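Local structure of putative glutathione S-transferase (Corynebacterium glutamicum, 3M1G) at residues A[246-251]-A[277-282]. The protein is a putative glutathione S-transferase of the ECM4-like subfamily and probably has glutathione transferase activity. Residues are numbered along the deposited sequence; the frame is centred on the assembly and turned at random.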
ATOM      1  N   ILE A 246      23.833   5.888   1.638  1.00 21.10           N
ATOM      2  CA  ILE A 246      23.971   4.463   1.570  1.00 20.04           C
ATOM      3  C   ILE A 246      23.245   3.752   2.735  1.00 21.11           C
ATOM      4  O   ILE A 246      22.818   2.606   2.583  1.00 19.62           O
ATOM      5  CB  ILE A 246      25.450   4.129   1.495  1.00 22.14           C
ATOM      6  CG1 ILE A 246      25.972   4.630   0.110  1.00 24.44           C
ATOM      7  CG2 ILE A 246      25.705   2.639   1.699  1.00 22.31           C
ATOM      8  CD1 ILE A 246      27.396   4.909   0.063  1.00 21.89           C
ATOM      9  N   ARG A 247      23.109   4.430   3.877  1.00 19.54           N
ATOM     10  CA  ARG A 247      22.354   3.918   4.997  1.00 20.26           C
ATOM     11  C   ARG A 247      20.838   4.176   4.867  1.00 20.54           C
ATOM     12  O   ARG A 247      20.043   3.411   5.387  1.00 22.25           O
ATOM     13  CB  ARG A 247      22.849   4.508   6.294  1.00 19.93           C
ATOM     14  CG  ARG A 247      24.255   4.043   6.594  1.00 21.41           C
ATOM     15  CD  ARG A 247      24.688   4.445   7.968  1.00 21.22           C
ATOM     16  NE  ARG A 247      26.117   4.226   8.151  1.00 21.54           N
ATOM     17  CZ  ARG A 247      26.763   4.323   9.312  1.00 25.04           C
ATOM     18  NH1 ARG A 247      28.071   4.109   9.341  1.00 26.94           N
ATOM     19  NH2 ARG A 247      26.129   4.641  10.439  1.00 23.17           N
ATOM     20  N   LEU A 248      20.430   5.188   4.125  1.00 20.93           N
ATOM     21  CA  LEU A 248      18.990   5.464   3.949  1.00 21.10           C
ATOM     22  C   LEU A 248      18.375   4.647   2.776  1.00 21.60           C
ATOM     23  O   LEU A 248      17.299   4.071   2.917  1.00 22.14           O
ATOM     24  CB  LEU A 248      18.746   6.955   3.781  1.00 20.63           C
ATOM     25  CG  LEU A 248      17.310   7.400   3.471  1.00 20.24           C
ATOM     26  CD1 LEU A 248      16.338   6.926   4.568  1.00 15.82           C
ATOM     27  CD2 LEU A 248      17.247   8.915   3.260  1.00 18.03           C
ATOM     28  N   TYR A 249      19.086   4.572   1.653  1.00 21.26           N
ATOM     29  CA  TYR A 249      18.610   3.898   0.456  1.00 21.34           C
ATOM     30  C   TYR A 249      18.015   2.523   0.681  1.00 21.88           C
ATOM     31  O   TYR A 249      16.936   2.252   0.178  1.00 20.96           O
ATOM     32  CB  TYR A 249      19.708   3.860  -0.607  1.00 21.46           C
ATOM     33  CG  TYR A 249      19.405   3.057  -1.819  1.00 21.31           C
ATOM     34  CD1 TYR A 249      18.719   3.604  -2.889  1.00 21.73           C
ATOM     35  CD2 TYR A 249      19.802   1.727  -1.909  1.00 20.33           C
ATOM     36  CE1 TYR A 249      18.452   2.847  -4.013  1.00 21.29           C
ATOM     37  CE2 TYR A 249      19.536   0.978  -3.027  1.00 19.74           C
ATOM     38  CZ  TYR A 249      18.847   1.546  -4.074  1.00 19.50           C
ATOM     39  OH  TYR A 249      18.603   0.772  -5.189  1.00 21.26           O
ATOM     40  N   PRO A 250      18.679   1.653   1.463  1.00 21.95           N
ATOM     41  CA  PRO A 250      18.142   0.303   1.594  1.00 21.35           C
ATOM     42  C   PRO A 250      16.735   0.248   2.218  1.00 22.47           C
ATOM     43  O   PRO A 250      15.970  -0.664   1.889  1.00 22.04           O
ATOM     44  CB  PRO A 250      19.174  -0.399   2.490  1.00 21.21           C
ATOM     45  CG  PRO A 250      20.485   0.330   2.169  1.00 21.94           C
ATOM     46  CD  PRO A 250      20.016   1.773   2.079  1.00 22.26           C
ATOM     47  N   THR A 251      16.411   1.199   3.096  1.00 22.29           N
ATOM     48  CA  THR A 251      15.071   1.292   3.648  1.00 21.79           C
ATOM     49  C   THR A 251      14.069   1.813   2.589  1.00 21.70           C
ATOM     50  O   THR A 251      13.008   1.210   2.369  1.00 21.89           O
ATOM     51  CB  THR A 251      15.023   2.144   4.937  1.00 21.56           C
ATOM     52  OG1 THR A 251      15.853   1.515   5.928  1.00 20.82           O
ATOM     53  CG2 THR A 251      13.576   2.139   5.513  1.00 19.24           C
ATOM     54  N   TRP A 277      10.968  10.659  -3.434  1.00 21.38           N
ATOM     55  CA  TRP A 277      10.833   9.826  -4.638  1.00 22.14           C
ATOM     56  C   TRP A 277      11.837  10.196  -5.736  1.00 21.74           C
ATOM     57  O   TRP A 277      12.381   9.311  -6.391  1.00 22.34           O
ATOM     58  CB  TRP A 277       9.411   9.901  -5.176  1.00 21.91           C
ATOM     59  CG  TRP A 277       9.086   9.128  -6.421  1.00 21.40           C
ATOM     60  CD1 TRP A 277       8.367   9.600  -7.448  1.00 23.75           C
ATOM     61  CD2 TRP A 277       9.417   7.747  -6.766  1.00 22.49           C
ATOM     62  NE1 TRP A 277       8.223   8.643  -8.420  1.00 24.44           N
ATOM     63  CE2 TRP A 277       8.862   7.502  -8.040  1.00 24.12           C
ATOM     64  CE3 TRP A 277      10.134   6.721  -6.139  1.00 22.04           C
ATOM     65  CZ2 TRP A 277       8.962   6.257  -8.692  1.00 23.82           C
ATOM     66  CZ3 TRP A 277      10.281   5.483  -6.805  1.00 21.89           C
ATOM     67  CH2 TRP A 277       9.688   5.270  -8.064  1.00 23.47           C
ATOM     68  N   GLY A 278      12.044  11.493  -5.949  1.00 21.23           N
ATOM     69  CA  GLY A 278      13.113  11.988  -6.823  1.00 20.35           C
ATOM     70  C   GLY A 278      14.476  11.495  -6.365  1.00 20.03           C
ATOM     71  O   GLY A 278      15.242  10.934  -7.150  1.00 20.40           O
ATOM     72  N   TYR A 279      14.753  11.659  -5.074  1.00 20.56           N
ATOM     73  CA  TYR A 279      16.005  11.161  -4.453  1.00 20.24           C
ATOM     74  C   TYR A 279      16.198   9.658  -4.618  1.00 20.44           C
ATOM     75  O   TYR A 279      17.268   9.190  -5.001  1.00 20.23           O
ATOM     76  CB  TYR A 279      15.992  11.600  -2.988  1.00 21.02           C
ATOM     77  CG  TYR A 279      17.005  10.986  -2.029  1.00 20.28           C
ATOM     78  CD1 TYR A 279      18.250  11.528  -1.876  1.00 19.80           C
ATOM     79  CD2 TYR A 279      16.662   9.881  -1.242  1.00 21.25           C
ATOM     80  CE1 TYR A 279      19.146  11.003  -0.967  1.00 21.31           C
ATOM     81  CE2 TYR A 279      17.549   9.350  -0.322  1.00 20.23           C
ATOM     82  CZ  TYR A 279      18.798   9.928  -0.192  1.00 19.61           C
ATOM     83  OH  TYR A 279      19.705   9.439   0.715  1.00 19.89           O
ATOM     84  N   LEU A 280      15.159   8.887  -4.326  1.00 19.94           N
ATOM     85  CA  LEU A 280      15.224   7.443  -4.484  1.00 19.14           C
ATOM     86  C   LEU A 280      15.533   7.009  -5.894  1.00 18.50           C
ATOM     87  O   LEU A 280      16.358   6.116  -6.125  1.00 19.83           O
ATOM     88  CB  LEU A 280      13.942   6.782  -3.972  1.00 18.39           C
ATOM     89  CG  LEU A 280      13.841   5.241  -4.068  1.00 18.78           C
ATOM     90  CD1 LEU A 280      15.036   4.514  -3.435  1.00 16.09           C
ATOM     91  CD2 LEU A 280      12.447   4.738  -3.476  1.00 18.17           C
ATOM     92  N   ARG A 281      14.897   7.637  -6.871  1.00 18.79           N
ATOM     93  CA  ARG A 281      15.166   7.303  -8.263  1.00 18.73           C
ATOM     94  C   ARG A 281      16.607   7.659  -8.686  1.00 19.63           C
ATOM     95  O   ARG A 281      17.269   6.882  -9.399  1.00 20.25           O
ATOM     96  CB  ARG A 281      14.149   7.999  -9.176  1.00 19.12           C
ATOM     97  CG  ARG A 281      12.763   7.330  -9.132  1.00 20.75           C
ATOM     98  CD  ARG A 281      11.770   8.062  -9.974  1.00 20.38           C
ATOM     99  NE  ARG A 281      11.417   9.346  -9.397  1.00 21.85           N
ATOM    100  CZ  ARG A 281      10.671  10.271 -10.005  1.00 23.13           C
ATOM    101  NH1 ARG A 281      10.348  11.381  -9.358  1.00 21.05           N
ATOM    102  NH2 ARG A 281      10.234  10.079 -11.246  1.00 24.23           N
ATOM    103  N   ASP A 282      17.062   8.837  -8.266  1.00 19.76           N
ATOM    104  CA  ASP A 282      18.423   9.378  -8.543  1.00 19.97           C
ATOM    105  C   ASP A 282      19.466   8.363  -8.026  1.00 19.94           C
ATOM    106  O   ASP A 282      20.343   7.928  -8.747  1.00 20.60           O
ATOM    107  CB  ASP A 282      18.492  10.744  -7.826  1.00 20.49           C
ATOM    108  CG  ASP A 282      19.767  11.574  -8.117  1.00 22.97           C
ATOM    109  OD1 ASP A 282      20.607  11.200  -8.935  1.00 27.23           O
ATOM    110  OD2 ASP A 282      19.874  12.669  -7.525  1.00 24.40           O
TER
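In the all-helical C-terminal domain of this glutathione S-transferase fold, Leu248 and Tyr249 of helix 243-253 pack against Tyr279 and Leu280 of helix 274-284. Each helix contributes one leucine and one tyrosine, neighbours in sequence, and each tyrosine meets the leucine of the other helix; all four residues are buried. Leu248 points its CB toward the opposite helix and sets the methyl CD2 obliquely against the far end of the Tyr279 ring, 3.6 Å from Tyr279 CE2 and 3.9 Å from Tyr279 CZ. Leu248 CD2 also lies 3.6 Å from Tyr279 OH, and that oxygen finds a polar partner in Asp245 OD1, one turn before Tyr249 on the first helix, by a hydrogen bond that ties the tip of this side chain to the helix it packs on. With CG anti to the backbone N (chi1 167°), the Tyr279 ring is directed to the neighbouring helix, where its CE2 and OH reach Leu248. In the second pair the side chains cross at about a right angle, and Tyr249 hydrogen-bonds Thr293 through OH while its ring lies edge-to-face with Phe289. Beyond the pair, Leu248 rests on Ile192 and Val196 of helix 182-197, and Tyr249 on Ile78 of helix 71-83, so helix 243-253 packs against the thioredoxin-like domain as well as within its own. One methyl of Leu280, CD1, approaches the Tyr249 ring obliquely at its CD1-CE1 bond, 3.8 Å from each of those two ring atoms.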